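Local atomic coordinates of aminotransferase, class I (PDB entry 2O1B), a protein that probably catalyses the pyridoxal-5'-phosphate-dependent transfer of amino groups between amino acids and 2-oxo acids, as a class I aminotransferase of the aspartate aminotransferase type. Residues T144-G149 with V218-Y223; K368-N373 with Y377-L382; I114-K119 with K277-T282. All blocks are in the same frame, centred on the assembly; numbering follows the deposited sequence. Where two conformers were deposited one is given.

In the fold
Interaction 3 and interaction 1 both reach the mixed seven-stranded sheet of the large domain, with centres about 14 Å apart. Interaction 3 joins strand 112-115 and helix 118-129 to helix 269-282, near the phosphate of PLP. Interaction 1 uses Asp220 of strand 216-220 at the pyridine nitrogen. Along the chain, both segments of interaction 1 fall between those of interaction 3. Interaction 2 follows later, on the small antiparallel sheet. Its centre is about 15 Å from interaction 1 and 28 Å from interaction 3. Thr144 packs on Phe370 and joins interactions 1 and 2. Interactions 1 and 3 hold the cofactor; interaction 2 lies beside it, probably at the substrate side.

Interaction 1. Residues T144-G149 with V218-Y223; sequences TDYLAG and VHDFAY. With PLP (pyridoxal-5'-phosphate), chain B.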
loop_
_atom_site.group_PDB
_atom_site.type_symbol
_atom_site.label_atom_id
_atom_site.label_comp_id
_atom_site.label_asym_id
_atom_site.label_seq_id
_atom_site.Cartn_x
_atom_site.Cartn_y
_atom_site.Cartn_z
ATOM N N THR A 144 13.579 7.342 -10.384
ATOM C CA THR A 144 12.538 8.347 -10.606
ATOM C C THR A 144 11.590 8.552 -9.419
ATOM O O THR A 144 11.079 9.649 -9.207
ATOM C CB THR A 144 11.672 7.952 -11.826
ATOM O OG1 THR A 144 11.296 6.570 -11.711
ATOM C CG2 THR A 144 12.450 8.152 -13.113
ATOM N N ASP A 145 11.350 7.490 -8.657
ATOM C CA ASP A 145 10.258 7.481 -7.677
ATOM C C ASP A 145 10.530 8.144 -6.314
ATOM O O ASP A 145 9.593 8.451 -5.576
ATOM C CB ASP A 145 9.732 6.052 -7.499
ATOM C CG ASP A 145 9.076 5.519 -8.756
ATOM O OD1 ASP A 145 8.885 6.308 -9.703
ATOM O OD2 ASP A 145 8.749 4.314 -8.813
ATOM N N TYR A 146 11.798 8.396 -5.995
ATOM C CA TYR A 146 12.153 8.947 -4.683
ATOM C C TYR A 146 11.574 10.339 -4.480
ATOM O O TYR A 146 11.115 10.658 -3.396
ATOM C CB TYR A 146 13.668 9.020 -4.476
ATOM C CG TYR A 146 14.425 7.745 -4.760
ATOM C CD1 TYR A 146 13.844 6.488 -4.523
ATOM C CD2 TYR A 146 15.732 7.796 -5.230
ATOM C CE1 TYR A 146 14.553 5.296 -4.786
ATOM C CE2 TYR A 146 16.451 6.629 -5.484
ATOM C CZ TYR A 146 15.857 5.389 -5.269
ATOM O OH TYR A 146 16.582 4.256 -5.523
ATOM N N LEU A 147 11.579 11.144 -5.537
ATOM C CA LEU A 147 11.224 12.563 -5.453
ATOM C C LEU A 147 9.843 12.741 -4.824
ATOM O O LEU A 147 9.645 13.625 -3.989
ATOM C CB LEU A 147 11.249 13.199 -6.849
ATOM C CG LEU A 147 11.555 14.678 -7.117
ATOM C CD1 LEU A 147 10.872 15.134 -8.398
ATOM C CD2 LEU A 147 11.225 15.614 -5.982
ATOM N N ALA A 148 8.895 11.910 -5.246
ATOM C CA ALA A 148 7.529 11.953 -4.733
ATOM C C ALA A 148 7.480 11.801 -3.210
ATOM O O ALA A 148 6.782 12.567 -2.528
ATOM C CB ALA A 148 6.670 10.869 -5.402
ATOM N N GLY A 149 8.213 10.811 -2.696
ATOM C CA GLY A 149 8.328 10.574 -1.251
ATOM C C GLY A 149 8.812 11.805 -0.497
ATOM O O GLY A 149 8.197 12.225 0.492
ATOM N N VAL A 218 19.243 5.576 2.957
ATOM C CA VAL A 218 18.385 4.511 2.466
ATOM C C VAL A 218 19.066 3.970 1.237
ATOM O O VAL A 218 19.242 4.694 0.266
ATOM C CB VAL A 218 16.990 5.017 2.042
ATOM C CG1 VAL A 218 16.145 3.854 1.495
ATOM C CG2 VAL A 218 16.296 5.669 3.206
ATOM N N HIS A 219 19.454 2.703 1.277
ATOM C CA HIS A 219 20.043 2.083 0.102
ATOM C C HIS A 219 19.016 1.202 -0.600
ATOM O O HIS A 219 18.481 0.279 0.004
ATOM C CB HIS A 219 21.316 1.289 0.448
ATOM C CG HIS A 219 21.918 0.589 -0.734
ATOM N ND1 HIS A 219 22.251 1.251 -1.897
ATOM C CD2 HIS A 219 22.214 -0.715 -0.945
ATOM C CE1 HIS A 219 22.726 0.382 -2.773
ATOM N NE2 HIS A 219 22.714 -0.817 -2.221
ATOM N N ASP A 220 18.750 1.520 -1.871
ATOM C CA ASP A 220 17.763 0.827 -2.712
ATOM C C ASP A 220 18.452 -0.302 -3.476
ATOM O O ASP A 220 19.149 -0.076 -4.468
ATOM C CB ASP A 220 17.141 1.843 -3.677
ATOM C CG ASP A 220 16.018 1.277 -4.538
ATOM O OD1 ASP A 220 15.364 2.104 -5.245
ATOM O OD2 ASP A 220 15.776 0.040 -4.524
ATOM N N PHE A 221 18.238 -1.523 -3.007
ATOM C CA PHE A 221 18.980 -2.709 -3.446
ATOM C C PHE A 221 18.150 -3.582 -4.393
ATOM O O PHE A 221 18.326 -4.808 -4.449
ATOM C CB PHE A 221 19.353 -3.512 -2.198
ATOM C CG PHE A 221 20.643 -4.295 -2.300
ATOM C CD1 PHE A 221 21.621 -3.972 -3.226
ATOM C CD2 PHE A 221 20.870 -5.358 -1.429
ATOM C CE1 PHE A 221 22.809 -4.701 -3.292
ATOM C CE2 PHE A 221 22.051 -6.098 -1.487
ATOM C CZ PHE A 221 23.023 -5.762 -2.424
ATOM N N ALA A 222 17.252 -2.940 -5.140
ATOM C CA ALA A 222 16.371 -3.619 -6.114
ATOM C C ALA A 222 17.097 -4.557 -7.068
ATOM O O ALA A 222 16.545 -5.604 -7.461
ATOM C CB ALA A 222 15.587 -2.592 -6.902
ATOM N N TYR A 223 18.326 -4.188 -7.446
ATOM C CA TYR A 223 19.124 -4.991 -8.379
ATOM C C TYR A 223 20.267 -5.743 -7.723
ATOM O O TYR A 223 21.236 -6.103 -8.384
ATOM C CB TYR A 223 19.606 -4.141 -9.558
ATOM C CG TYR A 223 18.465 -3.781 -10.480
ATOM C CD1 TYR A 223 17.971 -2.481 -10.529
ATOM C CD2 TYR A 223 17.848 -4.760 -11.265
ATOM C CE1 TYR A 223 16.906 -2.156 -11.363
ATOM C CE2 TYR A 223 16.788 -4.446 -12.101
ATOM C CZ TYR A 223 16.323 -3.148 -12.144
ATOM O OH TYR A 223 15.268 -2.839 -12.975
HETATM N N1 PLP B . 14.017 0.874 -7.001
HETATM C C2 PLP B . 14.655 0.606 -8.198
HETATM C C2A PLP B . 16.048 1.128 -8.421
HETATM C C3 PLP B . 13.996 -0.175 -9.149
HETATM O O3 PLP B . 14.586 -0.471 -10.344
HETATM C C4 PLP B . 12.708 -0.664 -8.890
HETATM C C4A PLP B . 12.275 -1.894 -9.630
HETATM C C5 PLP B . 12.070 -0.369 -7.683
HETATM C C6 PLP B . 12.737 0.410 -6.737
HETATM C C5A PLP B . 10.660 -0.863 -7.386
HETATM O O4P PLP B . 10.615 -2.246 -7.091
HETATM P P PLP B . 9.249 -2.938 -6.577
HETATM O O1P PLP B . 8.677 -3.799 -7.692
HETATM O O2P PLP B . 8.298 -1.832 -6.206
HETATM O O3P PLP B . 9.603 -3.795 -5.395
#
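Tyr146 and Asp220 meet at their oxygens. Tyr146 OH donates a very short hydrogen bond of 2.5 Å to Asp220 OD1. The carboxylate oxygen lies at the edge of the phenol ring and in its plane. The ring and carboxylate planes are turned 61° from each other. Tyr146 CG stands anti to the carbonyl carbon (chi1 -51°), which sends the ring from helix 146-152 across to strand 216-220. The tight part is this buried meeting point. Tyr146 OH also lies 3.1 Å from Asp220 CB, and the ring atoms Tyr146 CE1 and Tyr146 CZ are each 3.3 Å from Asp220 OD1. Asp220 OD1 is shared, since it also lies 2.5 Å from PLP N1. Tyr146 OH has a second hydrogen-bond partner in Thr188 OG1, and the Tyr146 ring stacks on Tyr186.

This is the cofactor site of a fold type I aminotransferase, where an aspartate from a strand of the central sheet faces the pyridine nitrogen. Here Tyr146 stands in the second shell, a position consistent with orienting that carboxylate. The other oxygen, Asp220 OD2, receives a weak hydrogen bond from Ala222 N at 3.4 Å. The turn that follows the strand brings Ala222 CB over one face of the pyridine ring, 3.6 Å from PLP C2. Tyr223 approaches the phenolic oxygen of the cofactor obliquely, with Tyr223 CE1 3.0 Å from PLP O3. Its OH is hydrogen-bonded to Lys253 NZ and to Tyr338 OH.

The looser side is the chain on either side of Tyr146, where Asp145 and Leu147 are partly exposed.

Interaction 2. Residues K368-N373 with Y377-L382; sequences KPFGEN and YVRISL
Arg379 passes its guanidinium across the end of the Phe370 ring. The setting is the antiparallel sheet of the small domain. Strands 365-366 and 377-381 are neighbours in it, and the connection between them carries short 3-10 turns at 368-370 and 372-373. In the first turn Gly371 N is hydrogen-bonded to Lys368 O at 2.8 Å. This turn brings Phe370 round to face the strand.

The Arg379 side chain starts toward the connection. CB and CG do not yet touch Phe370. CG is anti to the backbone N (chi1 -164°), and the chain stays extended as far as CD. Arg379 CD is the first atom to meet the ring, 3.9 Å from Phe370 CZ. A bend at chi3 (69°) then keeps Arg379 NE near the same atom, 4.0 Å from Phe370 CZ. The guanidinium carbon, Arg379 CZ, comes to 3.8 Å from Phe370 CZ. One face of the guanidinium therefore lies against that ring corner. The two planes are 48° apart, so this is not a parallel stack.

At the tip, NH1 is hydrogen-bonded to Asn192 OD1, and Asn192 also binds PLP through ND2. The Arg379 side chain is about 6 Å from PLP. Its place is consistent with the arginine that holds the substrate alpha-carboxylate in aspartate aminotransferases.

The partly exposed end of the contact is slighter. There the Tyr377 ring comes obliquely to the backbone of Asn373, with Tyr377 CD2 3.8 Å from Asn373 O. Asn373 ND2 itself binds Asp140 O. The closest approach belongs to the arginine: Arg379 NH1 lies 3.4 Å from Phe370 CZ.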
loop_
_atom_site.group_PDB
_atom_site.type_symbol
_atom_site.label_atom_id
_atom_site.label_comp_id
_atom_site.label_asym_id
_atom_site.label_seq_id
_atom_site.Cartn_x
_atom_site.Cartn_y
_atom_site.Cartn_z
ATOM N N LYS A 368 16.075 11.896 -19.140
ATOM C CA LYS A 368 15.630 13.136 -18.470
ATOM C C LYS A 368 14.976 12.937 -17.093
ATOM O O LYS A 368 15.437 13.527 -16.123
ATOM C CB LYS A 368 14.752 14.015 -19.371
ATOM C CG LYS A 368 14.238 15.282 -18.664
ATOM C CD LYS A 368 13.933 16.403 -19.644
ATOM C CE LYS A 368 13.234 17.583 -18.972
ATOM N NZ LYS A 368 13.969 18.051 -17.762
ATOM N N PRO A 369 13.902 12.120 -17.009
ATOM C CA PRO A 369 13.267 11.868 -15.714
ATOM C C PRO A 369 14.192 11.283 -14.638
ATOM O O PRO A 369 13.850 11.321 -13.465
ATOM C CB PRO A 369 12.147 10.870 -16.051
ATOM C CG PRO A 369 12.497 10.311 -17.366
ATOM C CD PRO A 369 13.207 11.401 -18.092
ATOM N N PHE A 370 15.349 10.757 -15.026
ATOM C CA PHE A 370 16.326 10.240 -14.062
ATOM C C PHE A 370 17.218 11.351 -13.497
ATOM O O PHE A 370 18.004 11.131 -12.566
ATOM C CB PHE A 370 17.152 9.132 -14.703
ATOM C CG PHE A 370 16.330 7.963 -15.172
ATOM C CD1 PHE A 370 15.880 7.010 -14.268
ATOM C CD2 PHE A 370 15.996 7.824 -16.522
ATOM C CE1 PHE A 370 15.117 5.934 -14.690
ATOM C CE2 PHE A 370 15.240 6.741 -16.960
ATOM C CZ PHE A 370 14.794 5.799 -16.047
ATOM N N GLY A 371 17.056 12.551 -14.040
ATOM C CA GLY A 371 17.761 13.733 -13.568
ATOM C C GLY A 371 18.412 14.494 -14.704
ATOM O O GLY A 371 18.511 13.978 -15.828
ATOM N N GLU A 372 18.836 15.724 -14.386
ATOM C CA GLU A 372 19.582 16.622 -15.266
ATOM C C GLU A 372 20.759 15.928 -15.965
ATOM O O GLU A 372 21.015 16.155 -17.149
ATOM C CB GLU A 372 20.105 17.805 -14.434
ATOM C CG GLU A 372 20.183 19.154 -15.150
ATOM C CD GLU A 372 20.470 20.308 -14.192
ATOM O OE1 GLU A 372 20.415 20.088 -12.963
ATOM O OE2 GLU A 372 20.750 21.440 -14.659
ATOM N N ASN A 373 21.466 15.085 -15.220
ATOM C CA ASN A 373 22.633 14.368 -15.720
ATOM C C ASN A 373 22.289 13.246 -16.697
ATOM O O ASN A 373 23.186 12.635 -17.276
ATOM C CB ASN A 373 23.473 13.819 -14.568
ATOM C CG ASN A 373 24.163 14.906 -13.791
ATOM O OD1 ASN A 373 24.360 16.018 -14.297
ATOM N ND2 ASN A 373 24.526 14.606 -12.549
ATOM N N TYR A 377 21.419 10.945 -22.371
ATOM C CA TYR A 377 21.471 9.490 -22.389
ATOM C C TYR A 377 20.078 8.910 -22.507
ATOM O O TYR A 377 19.098 9.571 -22.205
ATOM C CB TYR A 377 22.041 8.938 -21.093
ATOM C CG TYR A 377 23.492 9.206 -20.852
ATOM C CD1 TYR A 377 24.452 8.253 -21.173
ATOM C CD2 TYR A 377 23.909 10.411 -20.294
ATOM C CE1 TYR A 377 25.792 8.494 -20.958
ATOM C CE2 TYR A 377 25.249 10.656 -20.066
ATOM C CZ TYR A 377 26.182 9.694 -20.404
ATOM O OH TYR A 377 27.521 9.930 -20.169
ATOM N N VAL A 378 20.018 7.652 -22.912
ATOM C CA VAL A 378 18.795 6.882 -22.848
ATOM C C VAL A 378 19.085 5.556 -22.153
ATOM O O VAL A 378 20.213 5.054 -22.211
ATOM C CB VAL A 378 18.161 6.666 -24.248
ATOM C CG1 VAL A 378 17.742 8.012 -24.857
ATOM C CG2 VAL A 378 19.121 5.917 -25.180
ATOM N N ARG A 379 18.067 5.015 -21.484
ATOM C CA ARG A 379 18.170 3.734 -20.800
ATOM C C ARG A 379 17.545 2.633 -21.651
ATOM O O ARG A 379 16.425 2.771 -22.162
ATOM C CB ARG A 379 17.468 3.819 -19.441
ATOM C CG ARG A 379 17.812 2.696 -18.466
ATOM C CD ARG A 379 16.818 2.683 -17.299
ATOM N NE ARG A 379 15.485 2.263 -17.738
ATOM C CZ ARG A 379 14.409 2.172 -16.953
ATOM N NH1 ARG A 379 14.482 2.454 -15.652
ATOM N NH2 ARG A 379 13.253 1.777 -17.469
ATOM N N ILE A 380 18.274 1.541 -21.796
ATOM C CA ILE A 380 17.891 0.463 -22.697
ATOM C C ILE A 380 17.786 -0.821 -21.892
ATOM O O ILE A 380 18.771 -1.272 -21.301
ATOM C CB ILE A 380 18.916 0.318 -23.840
ATOM C CG1 ILE A 380 18.775 1.502 -24.817
ATOM C CG2 ILE A 380 18.768 -1.028 -24.547
ATOM C CD1 ILE A 380 19.823 1.545 -25.906
ATOM N N SER A 381 16.585 -1.385 -21.848
ATOM C CA SER A 381 16.341 -2.603 -21.075
ATOM C C SER A 381 16.712 -3.854 -21.851
ATOM O O SER A 381 16.274 -4.045 -22.987
ATOM C CB SER A 381 14.882 -2.688 -20.662
ATOM O OG SER A 381 14.619 -3.920 -19.997
ATOM N N LEU A 382 17.510 -4.709 -21.221
ATOM C CA LEU A 382 17.905 -5.977 -21.819
ATOM C C LEU A 382 16.921 -7.090 -21.433
ATOM O O LEU A 382 17.176 -8.266 -21.661
ATOM C CB LEU A 382 19.334 -6.336 -21.400
ATOM C CG LEU A 382 20.452 -5.359 -21.787
ATOM C CD1 LEU A 382 21.630 -5.494 -20.829
ATOM C CD2 LEU A 382 20.893 -5.553 -23.227
#

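Interaction 3. Residues I114-K119 with K277-T282; sequences ILYGTK and KYQTHT. With PLP (pyridoxal-5'-phosphate), chain B.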
loop_
_atom_site.group_PDB
_atom_site.type_symbol
_atom_site.label_atom_id
_atom_site.label_comp_id
_atom_site.label_asym_id
_atom_site.label_seq_id
_atom_site.Cartn_x
_atom_site.Cartn_y
_atom_site.Cartn_z
ATOM N N ILE A 114 8.546 -5.657 6.584
ATOM C CA ILE A 114 8.031 -6.157 5.316
ATOM C C ILE A 114 7.377 -5.034 4.515
ATOM O O ILE A 114 6.686 -4.192 5.089
ATOM C CB ILE A 114 7.011 -7.282 5.570
ATOM C CG1 ILE A 114 7.744 -8.551 5.995
ATOM C CG2 ILE A 114 6.242 -7.606 4.325
ATOM C CD1 ILE A 114 7.673 -8.848 7.451
ATOM N N LEU A 115 7.602 -5.025 3.195
ATOM C CA LEU A 115 7.087 -3.962 2.313
ATOM C C LEU A 115 6.124 -4.492 1.258
ATOM O O LEU A 115 6.310 -5.586 0.738
ATOM C CB LEU A 115 8.234 -3.189 1.638
ATOM C CG LEU A 115 9.286 -2.513 2.534
ATOM C CD1 LEU A 115 10.417 -1.904 1.714
ATOM C CD2 LEU A 115 8.657 -1.469 3.445
ATOM N N TYR A 116 5.108 -3.692 0.939
ATOM C CA TYR A 116 4.091 -4.043 -0.055
ATOM C C TYR A 116 4.586 -3.634 -1.448
ATOM O O TYR A 116 4.002 -2.760 -2.103
ATOM C CB TYR A 116 2.778 -3.329 0.277
ATOM C CG TYR A 116 2.280 -3.601 1.679
ATOM C CD1 TYR A 116 1.384 -4.634 1.926
ATOM C CD2 TYR A 116 2.711 -2.826 2.763
ATOM C CE1 TYR A 116 0.921 -4.896 3.215
ATOM C CE2 TYR A 116 2.258 -3.080 4.059
ATOM C CZ TYR A 116 1.366 -4.121 4.277
ATOM O OH TYR A 116 0.897 -4.386 5.547
ATOM N N GLY A 117 5.670 -4.276 -1.881
ATOM C CA GLY A 117 6.474 -3.806 -3.004
ATOM C C GLY A 117 7.351 -2.693 -2.475
ATOM O O GLY A 117 6.886 -1.873 -1.682
ATOM N N THR A 118 8.609 -2.646 -2.912
ATOM C CA THR A 118 9.568 -1.683 -2.363
ATOM C C THR A 118 9.247 -0.234 -2.688
ATOM O O THR A 118 9.595 0.655 -1.913
ATOM C CB THR A 118 11.045 -1.979 -2.752
ATOM O OG1 THR A 118 11.244 -1.856 -4.172
ATOM C CG2 THR A 118 11.443 -3.365 -2.284
ATOM N N LYS A 119 8.597 0.010 -3.826
ATOM C CA LYS A 119 8.206 1.373 -4.188
ATOM C C LYS A 119 7.446 2.026 -3.026
ATOM O O LYS A 119 7.750 3.152 -2.615
ATOM C CB LYS A 119 7.380 1.386 -5.479
ATOM C CG LYS A 119 6.995 2.795 -5.942
ATOM C CD LYS A 119 6.026 2.765 -7.112
ATOM C CE LYS A 119 5.619 4.193 -7.507
ATOM N NZ LYS A 119 5.016 4.233 -8.874
ATOM N N LYS A 277 5.717 1.550 12.297
ATOM C CA LYS A 277 4.616 2.353 12.819
ATOM C C LYS A 277 3.757 2.951 11.688
ATOM O O LYS A 277 2.524 2.942 11.745
ATOM C CB LYS A 277 5.123 3.464 13.742
ATOM C CG LYS A 277 3.998 4.099 14.515
ATOM C CD LYS A 277 4.423 5.332 15.261
ATOM C CE LYS A 277 3.205 6.168 15.599
ATOM N NZ LYS A 277 2.084 5.341 16.130
ATOM N N TYR A 278 4.413 3.471 10.662
ATOM C CA TYR A 278 3.698 4.062 9.539
ATOM C C TYR A 278 2.773 3.037 8.895
ATOM O O TYR A 278 1.626 3.348 8.568
ATOM C CB TYR A 278 4.689 4.572 8.499
ATOM C CG TYR A 278 4.043 5.164 7.265
ATOM C CD1 TYR A 278 3.954 4.436 6.078
ATOM C CD2 TYR A 278 3.516 6.453 7.286
ATOM C CE1 TYR A 278 3.374 4.987 4.941
ATOM C CE2 TYR A 278 2.922 7.002 6.158
ATOM C CZ TYR A 278 2.859 6.269 4.992
ATOM O OH TYR A 278 2.281 6.830 3.878
ATOM N N GLN A 279 3.272 1.816 8.736
ATOM C CA GLN A 279 2.499 0.760 8.095
ATOM C C GLN A 279 1.349 0.199 8.954
ATOM O O GLN A 279 0.427 -0.403 8.412
ATOM C CB GLN A 279 3.420 -0.333 7.531
ATOM C CG GLN A 279 4.343 0.223 6.426
ATOM C CD GLN A 279 5.130 -0.808 5.635
ATOM O OE1 GLN A 279 5.597 -0.509 4.527
ATOM N NE2 GLN A 279 5.316 -2.009 6.197
ATOM N N THR A 280 1.378 0.403 10.272
ATOM C CA THR A 280 0.209 0.026 11.097
ATOM C C THR A 280 -0.952 1.003 10.844
ATOM O O THR A 280 -2.125 0.657 11.028
ATOM C CB THR A 280 0.491 0.014 12.617
ATOM O OG1 THR A 280 0.629 1.359 13.080
ATOM C CG2 THR A 280 1.747 -0.776 12.957
ATOM N N HIS A 281 -0.615 2.225 10.443
ATOM C CA HIS A 281 -1.628 3.248 10.133
ATOM C C HIS A 281 -2.163 3.252 8.700
ATOM O O HIS A 281 -3.291 3.690 8.465
ATOM C CB HIS A 281 -1.085 4.643 10.430
ATOM C CG HIS A 281 -0.610 4.814 11.835
ATOM N ND1 HIS A 281 0.656 5.268 12.139
ATOM C CD2 HIS A 281 -1.227 4.585 13.019
ATOM C CE1 HIS A 281 0.792 5.324 13.452
ATOM N NE2 HIS A 281 -0.331 4.908 14.010
ATOM N N THR A 282 -1.348 2.798 7.748
ATOM C CA THR A 282 -1.697 2.881 6.325
ATOM C C THR A 282 -2.059 1.504 5.776
ATOM O O THR A 282 -2.516 1.374 4.642
ATOM C CB THR A 282 -0.562 3.519 5.509
ATOM O OG1 THR A 282 0.648 2.799 5.737
ATOM C CG2 THR A 282 -0.345 4.984 5.949
HETATM N N1 PLP B . 14.017 0.874 -7.001
HETATM C C2 PLP B . 14.655 0.606 -8.198
HETATM C C2A PLP B . 16.048 1.128 -8.421
HETATM C C3 PLP B . 13.996 -0.175 -9.149
HETATM O O3 PLP B . 14.586 -0.471 -10.344
HETATM C C4 PLP B . 12.708 -0.664 -8.890
HETATM C C4A PLP B . 12.275 -1.894 -9.630
HETATM C C5 PLP B . 12.070 -0.369 -7.683
HETATM C C6 PLP B . 12.737 0.410 -6.737
HETATM C C5A PLP B . 10.660 -0.863 -7.386
HETATM O O4P PLP B . 10.615 -2.246 -7.091
HETATM P P PLP B . 9.249 -2.938 -6.577
HETATM O O1P PLP B . 8.677 -3.799 -7.692
HETATM O O2P PLP B . 8.298 -1.832 -6.206
HETATM O O3P PLP B . 9.603 -3.795 -5.395
HETATM O O HOH W 1 5.386 -0.875 1.944
#
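Gln279, on helix 269-282, reaches across to the end of strand 112-115, the edge strand of the large-domain sheet. Just beyond it, Gly117, Thr118 and Lys119 form part of the phosphate-binding site of this fold type I enzyme. The Gln279 chain is extended beyond CG and puts its amide end-on to the strand. Gln279 NE2 donates to Ile114 O at 2.8 Å. The bond is nearly straight at nitrogen (169°), and Ile114 O lies in the amide plane.

Two side chains flank the amide. Leu115 crosses Gln279 at about a right angle, with Leu115 CD2 3.4 Å from Gln279 OE1. Tyr116 runs past Gln279 in the opposite direction, its ring 60° from the amide plane. Tyr116 CE2 lies 3.9 Å from Gln279 NE2. A water donates to Gln279 OE1 at 2.6 Å and accepts from Tyr116 N. Both polar atoms of the buried amide are thus engaged.

Tyr116 is the centre of an inverse gamma turn, which leads the chain from strand to helix 118-129. Lys119 NZ is hydrogen-bonded to Thr280 O and Asn283 O of the second subunit, which ties this cofactor site to the dimer interface. On the cofactor side two backbone amides grip the phosphate: Thr118 N binds PLP O3P at 2.9 Å, and Lys119 N binds PLP O2P at 3.0 Å.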